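Putative surface-anchored fimbrial subunit (Corynebacterium diphtheriae, PDB 3HR6) forms the shaft of a corynebacterial pilus as its major pilin, built of tandem Ig-like modules stabilised by isopeptide and disulfide bonds, and binds calcium. Local coordinates at residues A[325-330]-A[353-358]; A[13-18]-A[140-145]; A[207-212]-A[250-255]. All coordinates share one frame; numbering follows the deposited sequence. Where two conformers were deposited one is given.

Contact 1: residues A[325-330]-A[353-358]; sequences TATFQL and EFVTGQ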
loop_
_atom_site.group_PDB
_atom_site.type_symbol
_atom_site.label_atom_id
_atom_site.label_comp_id
_atom_site.label_asym_id
_atom_site.label_seq_id
_atom_site.Cartn_x
_atom_site.Cartn_y
_atom_site.Cartn_z
ATOM N N THR A 325 33.713 31.257 8.862
ATOM C CA THR A 325 32.522 30.553 8.451
ATOM C C THR A 325 31.717 31.402 7.474
ATOM O O THR A 325 31.847 32.631 7.428
ATOM C CB THR A 325 31.679 30.085 9.663
ATOM O OG1 THR A 325 30.596 29.283 9.204
ATOM C CG2 THR A 325 31.125 31.252 10.454
ATOM N N ALA A 326 30.938 30.723 6.638
ATOM C CA ALA A 326 30.052 31.378 5.711
ATOM C C ALA A 326 28.658 30.801 5.911
ATOM O O ALA A 326 28.506 29.680 6.429
ATOM C CB ALA A 326 30.516 31.191 4.268
ATOM N N THR A 327 27.656 31.567 5.491
ATOM C CA THR A 327 26.256 31.217 5.612
ATOM C C THR A 327 25.618 31.287 4.218
ATOM O O THR A 327 25.907 32.194 3.433
ATOM C CB THR A 327 25.534 32.167 6.602
ATOM O OG1 THR A 327 26.178 32.125 7.896
ATOM C CG2 THR A 327 24.008 31.848 6.705
ATOM N N PHE A 328 24.790 30.283 3.913
ATOM C CA PHE A 328 24.088 30.168 2.644
ATOM C C PHE A 328 22.618 29.928 2.885
ATOM O O PHE A 328 22.197 29.358 3.930
ATOM C CB PHE A 328 24.637 29.017 1.787
ATOM C CG PHE A 328 26.086 29.166 1.453
ATOM C CD1 PHE A 328 26.487 29.746 0.236
ATOM C CD2 PHE A 328 27.058 28.779 2.356
ATOM C CE1 PHE A 328 27.813 29.920 -0.065
ATOM C CE2 PHE A 328 28.394 28.951 2.071
ATOM C CZ PHE A 328 28.793 29.509 0.846
ATOM N N GLN A 329 21.839 30.443 1.944
ATOM C CA GLN A 329 20.455 30.063 1.824
ATOM C C GLN A 329 20.233 29.386 0.482
ATOM O O GLN A 329 20.899 29.670 -0.546
ATOM C CB GLN A 329 19.536 31.254 2.066
ATOM C CG GLN A 329 19.685 31.850 3.423
ATOM C CD GLN A 329 18.641 32.908 3.683
ATOM O OE1 GLN A 329 18.647 33.956 3.035
ATOM N NE2 GLN A 329 17.786 32.668 4.667
ATOM N N LEU A 330 19.298 28.448 0.500
ATOM C CA LEU A 330 18.929 27.705 -0.706
ATOM C C LEU A 330 17.706 28.355 -1.366
ATOM O O LEU A 330 16.756 28.728 -0.704
ATOM C CB LEU A 330 18.680 26.241 -0.368
ATOM C CG LEU A 330 18.382 25.285 -1.546
ATOM C CD1 LEU A 330 19.598 25.132 -2.445
ATOM C CD2 LEU A 330 17.900 23.919 -0.992
ATOM N N GLU A 353 18.752 28.662 6.842
ATOM C CA GLU A 353 20.123 29.014 6.444
ATOM C C GLU A 353 21.073 27.937 6.927
ATOM O O GLU A 353 20.738 27.126 7.786
ATOM C CB GLU A 353 20.542 30.400 6.960
ATOM C CG GLU A 353 20.761 30.417 8.433
ATOM C CD GLU A 353 21.160 31.767 8.997
ATOM O OE1 GLU A 353 20.860 32.806 8.390
ATOM O OE2 GLU A 353 21.760 31.772 10.097
ATOM N N PHE A 354 22.239 27.892 6.322
ATOM C CA PHE A 354 23.166 26.810 6.518
ATOM C C PHE A 354 24.564 27.392 6.662
ATOM O O PHE A 354 25.024 28.134 5.780
ATOM C CB PHE A 354 23.046 25.833 5.351
ATOM C CG PHE A 354 21.654 25.399 5.142
ATOM C CD1 PHE A 354 21.130 24.358 5.921
ATOM C CD2 PHE A 354 20.815 26.105 4.291
ATOM C CE1 PHE A 354 19.779 24.011 5.776
ATOM C CE2 PHE A 354 19.482 25.757 4.171
ATOM C CZ PHE A 354 18.983 24.697 4.916
ATOM N N VAL A 355 25.172 27.091 7.793
ATOM C CA VAL A 355 26.481 27.619 8.151
ATOM C C VAL A 355 27.559 26.558 8.025
ATOM O O VAL A 355 27.398 25.384 8.438
ATOM C CB VAL A 355 26.445 28.228 9.542
ATOM C CG1 VAL A 355 27.776 28.836 9.898
ATOM C CG2 VAL A 355 25.348 29.300 9.552
ATOM N N THR A 356 28.620 26.949 7.358
ATOM C CA THR A 356 29.740 26.038 7.182
ATOM C C THR A 356 30.468 25.799 8.485
ATOM O O THR A 356 30.663 26.703 9.326
ATOM C CB THR A 356 30.695 26.515 6.072
ATOM O OG1 THR A 356 31.252 27.778 6.413
ATOM C CG2 THR A 356 29.973 26.653 4.748
ATOM N N GLY A 357 30.929 24.567 8.661
ATOM C CA GLY A 357 31.658 24.190 9.841
ATOM C C GLY A 357 33.158 24.396 9.701
ATOM O O GLY A 357 33.635 24.875 8.681
ATOM N N GLN A 358 33.904 24.088 10.744
ATOM C CA GLN A 358 35.342 24.281 10.688
ATOM C C GLN A 358 35.988 23.498 9.548
ATOM O O GLN A 358 37.015 23.916 9.005
ATOM C CB GLN A 358 35.968 23.929 12.020
ATOM C CG GLN A 358 35.566 24.924 13.102
ATOM C CD GLN A 358 36.325 24.765 14.388
ATOM O OE1 GLN A 358 37.435 24.217 14.424
ATOM N NE2 GLN A 358 35.747 25.278 15.463
#
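Thr356 turns its hydroxyl to Ala326 and its methyl to Phe328. OG1 sits between the backbone N and the carbonyl carbon (chi1 62°). From there it accepts Ala326 N at 3.0 Å, in a nearly straight bond (170° at the hydrogen). The main chain of the same residue completes the grip, as Thr356 N donates to Ala326 O at 2.9 Å. The methyl branch lies near the plane of the Phe328 ring, with Thr356 CG2 3.9 Å from Phe328 CE2. Phe328 and Phe354 form an antiparallel hydrogen-bonded pair, Phe328 N to Phe354 O 2.9 Å and Phe354 N to Phe328 O 2.8 Å. Both rings are on the face that looks to strands 302-315 and 361-375, where Ile311 touches Phe328 and Leu364 touches Phe354. The pair places 354-355 as the outermost strand of a four-stranded antiparallel sheet in the C-terminal Ig-like module. The Cys333-Cys393 disulfide ties strand 327-333 to its other neighbour, 391-398. The opposite face holds Thr327 and Val355, a non-hydrogen-bonded pair in which Thr327 OG1 lies 3.4 Å from Val355 CG2. The side chains of Thr327 and Glu353 cross at a slant, with Thr327 CG2 3.7 Å from Glu353 CD. The stem of Gln329 packs on Glu353 CB through its CG. Its amide is turned 79° from that carboxylate and donates through NE2 to Gln352 O.

Contact 2: residues A[13-18]-A[140-145]; sequences MGLPTG and KHQALS
Gln142 NE2 donates to Gly14 O at 2.9 Å, with 164° at the hydrogen. The acceptor lies almost in the plane of the Gln142 amide. The donor, though, is tilted 34° out of the Gly14 carbonyl plane. A bend at chi2 (81°) turns the Gln142 chain back toward the loop. The other end of the amide is held too, since OE1 accepts Ala179 N. Bonds at both ends fix the rotation of the group. The same glutamine packs with its stem: Leu15 CD2 is 3.7 Å from Gln142 CG, and the two side chains cross at about a right angle. Gly14 also binds through its N, which donates to His141 O at 2.9 Å. Lys140 lies against the Gly14 carbonyl, with Lys140 CB 3.5 Å from Gly14 O. The ring of Pro16 slides past Lys140 in the opposite direction, and the lysine ammonium turns away to Tyr138 O. Met13 CA stands over one face of the His141 imidazole, 4.1 Å from its centroid, in a CH-pi contact displaced toward the rim. Val34 packs on the His141 side chain as well. Met13 and His141 form a parallel bridge between strands 5-13 and 131-143, just where the first of these runs out into a loop. Parallel pairing of the first and last strands of a module in this way is consistent with the Ig-like fold of the N-terminal pilin domain.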
loop_
_atom_site.group_PDB
_atom_site.type_symbol
_atom_site.label_atom_id
_atom_site.label_comp_id
_atom_site.label_asym_id
_atom_site.label_seq_id
_atom_site.Cartn_x
_atom_site.Cartn_y
_atom_site.Cartn_z
ATOM N N MET A 13 -13.099 -16.746 -11.576
ATOM C CA MET A 13 -13.321 -15.321 -11.346
ATOM C C MET A 13 -14.575 -14.867 -12.087
ATOM O O MET A 13 -14.615 -14.904 -13.326
ATOM C CB MET A 13 -12.107 -14.518 -11.833
ATOM C CG MET A 13 -12.328 -13.023 -11.798
ATOM S SD MET A 13 -10.856 -12.068 -12.121
ATOM C CE MET A 13 -10.441 -12.646 -13.784
ATOM N N GLY A 14 -15.588 -14.408 -11.358
ATOM C CA GLY A 14 -16.808 -13.901 -11.999
ATOM C C GLY A 14 -17.985 -13.970 -11.061
ATOM O O GLY A 14 -17.830 -14.373 -9.901
ATOM N N LEU A 15 -19.145 -13.559 -11.566
ATOM C CA LEU A 15 -20.358 -13.488 -10.768
ATOM C C LEU A 15 -21.261 -14.697 -11.046
ATOM O O LEU A 15 -21.493 -15.037 -12.199
ATOM C CB LEU A 15 -21.075 -12.175 -11.068
ATOM C CG LEU A 15 -20.332 -10.957 -10.525
ATOM C CD1 LEU A 15 -20.863 -9.641 -11.150
ATOM C CD2 LEU A 15 -20.374 -10.927 -9.012
ATOM N N PRO A 16 -21.743 -15.362 -9.976
ATOM C CA PRO A 16 -22.652 -16.502 -10.179
ATOM C C PRO A 16 -23.951 -16.075 -10.860
ATOM O O PRO A 16 -24.386 -14.933 -10.697
ATOM C CB PRO A 16 -22.941 -17.001 -8.760
ATOM C CG PRO A 16 -21.991 -16.320 -7.841
ATOM C CD PRO A 16 -21.307 -15.206 -8.574
ATOM N N THR A 17 -24.567 -16.987 -11.611
ATOM C CA THR A 17 -25.861 -16.707 -12.271
ATOM C C THR A 17 -27.087 -16.934 -11.370
ATOM O O THR A 17 -28.041 -16.135 -11.400
ATOM C CB THR A 17 -26.035 -17.538 -13.578
ATOM O OG1 THR A 17 -25.823 -16.679 -14.705
ATOM C CG2 THR A 17 -27.443 -18.143 -13.676
ATOM N N GLY A 18 -27.061 -18.020 -10.592
ATOM C CA GLY A 18 -28.204 -18.434 -9.768
ATOM C C GLY A 18 -28.797 -19.720 -10.305
ATOM O O GLY A 18 -28.235 -20.324 -11.220
ATOM N N LYS A 140 -16.956 -19.549 -7.415
ATOM C CA LYS A 140 -16.678 -18.232 -7.974
ATOM C C LYS A 140 -16.170 -17.288 -6.905
ATOM O O LYS A 140 -16.645 -17.287 -5.778
ATOM C CB LYS A 140 -17.949 -17.610 -8.579
ATOM C CG LYS A 140 -18.255 -18.007 -10.002
ATOM C CD LYS A 140 -18.363 -19.496 -10.273
ATOM C CE LYS A 140 -19.773 -20.103 -10.228
ATOM N NZ LYS A 140 -19.725 -21.572 -10.629
ATOM N N HIS A 141 -15.202 -16.467 -7.275
ATOM C CA HIS A 141 -14.743 -15.363 -6.440
ATOM C C HIS A 141 -14.691 -14.124 -7.307
ATOM O O HIS A 141 -14.825 -14.195 -8.525
ATOM C CB HIS A 141 -13.369 -15.621 -5.840
ATOM C CG HIS A 141 -12.294 -15.709 -6.869
ATOM N ND1 HIS A 141 -11.907 -16.899 -7.441
ATOM C CD2 HIS A 141 -11.575 -14.741 -7.481
ATOM C CE1 HIS A 141 -10.977 -16.662 -8.354
ATOM N NE2 HIS A 141 -10.749 -15.362 -8.393
ATOM N N GLN A 142 -14.534 -12.972 -6.665
ATOM C CA GLN A 142 -14.455 -11.707 -7.387
ATOM C C GLN A 142 -13.148 -11.037 -7.071
ATOM O O GLN A 142 -12.681 -11.027 -5.951
ATOM C CB GLN A 142 -15.646 -10.779 -7.086
ATOM C CG GLN A 142 -17.024 -11.295 -7.550
ATOM C CD GLN A 142 -17.669 -12.284 -6.622
ATOM O OE1 GLN A 142 -17.883 -12.002 -5.436
ATOM N NE2 GLN A 142 -17.994 -13.470 -7.149
ATOM N N ALA A 143 -12.554 -10.470 -8.108
ATOM C CA ALA A 143 -11.299 -9.787 -7.978
ATOM C C ALA A 143 -11.460 -8.418 -7.290
ATOM O O ALA A 143 -12.505 -7.777 -7.353
ATOM C CB ALA A 143 -10.670 -9.594 -9.377
ATOM N N LEU A 144 -10.375 -8.015 -6.660
ATOM C CA LEU A 144 -10.178 -6.676 -6.121
ATOM C C LEU A 144 -9.235 -5.926 -7.064
ATOM O O LEU A 144 -8.160 -6.421 -7.441
ATOM C CB LEU A 144 -9.563 -6.747 -4.734
ATOM C CG LEU A 144 -10.563 -7.193 -3.659
ATOM C CD1 LEU A 144 -9.845 -7.812 -2.457
ATOM C CD2 LEU A 144 -11.388 -5.995 -3.288
ATOM N N SER A 145 -9.623 -4.721 -7.423
ATOM C CA SER A 145 -8.792 -3.877 -8.273
ATOM C C SER A 145 -7.686 -3.274 -7.445
ATOM O O SER A 145 -7.885 -3.018 -6.265
ATOM C CB SER A 145 -9.626 -2.735 -8.845
ATOM O OG SER A 145 -10.646 -3.251 -9.683
#

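Contact 3: residues A[207-212]-A[250-255]; sequences VTLGGK and QELVVE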
loop_
_atom_site.group_PDB
_atom_site.type_symbol
_atom_site.label_atom_id
_atom_site.label_comp_id
_atom_site.label_asym_id
_atom_site.label_seq_id
_atom_site.Cartn_x
_atom_site.Cartn_y
_atom_site.Cartn_z
ATOM N N VAL A 207 -12.219 9.780 5.199
ATOM C CA VAL A 207 -12.713 8.601 4.545
ATOM C C VAL A 207 -14.025 8.986 3.887
ATOM O O VAL A 207 -14.974 9.511 4.545
ATOM C CB VAL A 207 -12.934 7.427 5.508
ATOM C CG1 VAL A 207 -13.390 6.182 4.749
ATOM C CG2 VAL A 207 -11.706 7.111 6.356
ATOM N N THR A 208 -14.088 8.714 2.583
ATOM C CA THR A 208 -15.304 8.935 1.822
ATOM C C THR A 208 -15.638 7.693 0.986
ATOM O O THR A 208 -14.751 6.958 0.567
ATOM C CB THR A 208 -15.171 10.134 0.878
ATOM O OG1 THR A 208 -14.210 9.854 -0.138
ATOM C CG2 THR A 208 -14.701 11.386 1.637
ATOM N N LEU A 209 -16.918 7.452 0.787
ATOM C CA LEU A 209 -17.416 6.396 -0.096
ATOM C C LEU A 209 -18.320 7.044 -1.130
ATOM O O LEU A 209 -19.315 7.635 -0.782
ATOM C CB LEU A 209 -18.204 5.363 0.701
ATOM C CG LEU A 209 -18.776 4.147 -0.038
ATOM C CD1 LEU A 209 -17.655 3.381 -0.764
ATOM C CD2 LEU A 209 -19.545 3.250 0.888
ATOM N N GLY A 210 -17.961 6.954 -2.407
ATOM C CA GLY A 210 -18.812 7.559 -3.443
ATOM C C GLY A 210 -18.850 9.073 -3.275
ATOM O O GLY A 210 -19.865 9.713 -3.607
ATOM N N GLY A 211 -17.742 9.616 -2.779
ATOM C CA GLY A 211 -17.584 11.015 -2.463
ATOM C C GLY A 211 -18.419 11.487 -1.274
ATOM O O GLY A 211 -18.450 12.673 -1.004
ATOM N N LYS A 212 -19.039 10.569 -0.543
ATOM C CA LYS A 212 -19.809 10.914 0.649
ATOM C C LYS A 212 -19.071 10.514 1.934
ATOM O O LYS A 212 -18.430 9.479 2.003
ATOM C CB LYS A 212 -21.164 10.228 0.640
ATOM C CG LYS A 212 -22.167 10.725 -0.421
ATOM C CD LYS A 212 -23.401 9.858 -0.376
ATOM C CE LYS A 212 -24.378 10.089 -1.525
ATOM N NZ LYS A 212 -25.539 9.158 -1.369
ATOM N N GLN A 250 -18.069 2.157 -6.918
ATOM C CA GLN A 250 -17.722 3.429 -6.265
ATOM C C GLN A 250 -16.341 3.328 -5.648
ATOM O O GLN A 250 -15.793 2.236 -5.498
ATOM C CB GLN A 250 -18.784 3.784 -5.199
ATOM C CG GLN A 250 -20.149 3.982 -5.795
ATOM C CD GLN A 250 -21.178 4.313 -4.741
ATOM O OE1 GLN A 250 -20.823 4.672 -3.624
ATOM N NE2 GLN A 250 -22.445 4.195 -5.082
ATOM N N GLU A 251 -15.749 4.472 -5.289
ATOM C CA GLU A 251 -14.438 4.481 -4.656
ATOM C C GLU A 251 -14.579 4.821 -3.196
ATOM O O GLU A 251 -15.356 5.701 -2.826
ATOM C CB GLU A 251 -13.479 5.449 -5.310
ATOM C CG GLU A 251 -13.161 5.007 -6.709
ATOM C CD GLU A 251 -12.202 5.900 -7.429
ATOM O OE1 GLU A 251 -11.820 6.992 -6.929
ATOM O OE2 GLU A 251 -11.858 5.471 -8.543
ATOM N N LEU A 252 -13.871 4.053 -2.394
ATOM C CA LEU A 252 -13.589 4.377 -1.032
ATOM C C LEU A 252 -12.278 5.133 -1.038
ATOM O O LEU A 252 -11.267 4.548 -1.419
ATOM C CB LEU A 252 -13.465 3.068 -0.238
ATOM C CG LEU A 252 -13.147 3.249 1.238
ATOM C CD1 LEU A 252 -14.336 3.802 1.955
ATOM C CD2 LEU A 252 -12.680 1.887 1.879
ATOM N N VAL A 253 -12.245 6.385 -0.584
ATOM C CA VAL A 253 -11.046 7.203 -0.646
ATOM C C VAL A 253 -10.614 7.548 0.761
ATOM O O VAL A 253 -11.429 8.028 1.512
ATOM C CB VAL A 253 -11.269 8.495 -1.453
ATOM C CG1 VAL A 253 -9.971 9.346 -1.446
ATOM C CG2 VAL A 253 -11.728 8.132 -2.909
ATOM N N VAL A 254 -9.397 7.163 1.112
ATOM C CA VAL A 254 -8.759 7.470 2.368
ATOM C C VAL A 254 -7.705 8.504 2.056
ATOM O O VAL A 254 -6.851 8.298 1.157
ATOM C CB VAL A 254 -8.115 6.218 2.980
ATOM C CG1 VAL A 254 -7.317 6.546 4.276
ATOM C CG2 VAL A 254 -9.204 5.168 3.215
ATOM N N GLU A 255 -7.750 9.625 2.774
ATOM C CA GLU A 255 -6.681 10.604 2.714
ATOM C C GLU A 255 -6.114 10.864 4.067
ATOM O O GLU A 255 -6.818 10.813 5.048
ATOM C CB GLU A 255 -7.153 11.919 2.122
ATOM C CG GLU A 255 -7.480 11.785 0.663
ATOM C CD GLU A 255 -7.777 13.144 0.027
ATOM O OE1 GLU A 255 -8.300 14.052 0.716
ATOM O OE2 GLU A 255 -7.449 13.300 -1.164
HETATM O O HOH W 1 -15.115 8.497 -2.264
#
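Strands 207-209 and 251-255 run antiparallel, 169° between their directions and 4.7 Å between axes, joined by paired backbone bonds between Thr208 and Val253. They are neighbours in a five-stranded antiparallel sheet of the central Ig-like module, which has a Cna-B-like sequence. The first strand then turns back at a type I' beta turn, Leu209 to Lys212, making a tight hairpin with 212-213. Val207, Leu209, Leu252 and Val254 share the face that packs toward the sheet holding 187-192 and 229-236. Contact on this face is diagonal: Val207 CG1 lies 3.8 Å from Leu252 CD1. Phe187, Val189 and Leu236 cover Leu252 further. Leu209 CD1 rests 4.2 Å from Leu252 CB and leans on Leu244 and His247 beyond. Thr208 and Val253 occupy the other face, lying side by side and pointing the same way, with Thr208 OG1 3.5 Å from Val253 CB. The extended Gln250 side chain crosses Leu209 at about a right angle and brings Gln250 OE1 3.5 Å from Gly210 CA. That oxygen is hydrogen-bonded to His247 ND1. The Glu251 carboxylate points off to a salt bridge with Lys174. Its backbone oxygen stays at the contact and is held twice, first by Gly210 N at 2.9 Å from Glu251 O. The second partner is a water, which donates to Glu251 O at 2.9 Å and accepts Gly211 N. The same water is hydrogen-bonded to Thr208 OG1, placed between the backbone N and the carbonyl carbon (chi1 67°).

The three contacts are strung along an elongated chain in the order contact 2, contact 3, contact 1, each closing before the next opens. Each belongs to a different sheet. Contact 2 joins strands of the mixed N-terminal sheet, contact 3 strands of the central module, and contact 1 the edge of a C-terminal four-stranded sheet. The centres of contacts 2 and 3 are about 23 Å apart, those of 3 and 1 about 46 Å, and those of 2 and 1 about 62 Å, the last two on opposite sides of the chain's centre. None touches another. Such spacing fits a rod of tandem modules, as expected of a pilus shaft.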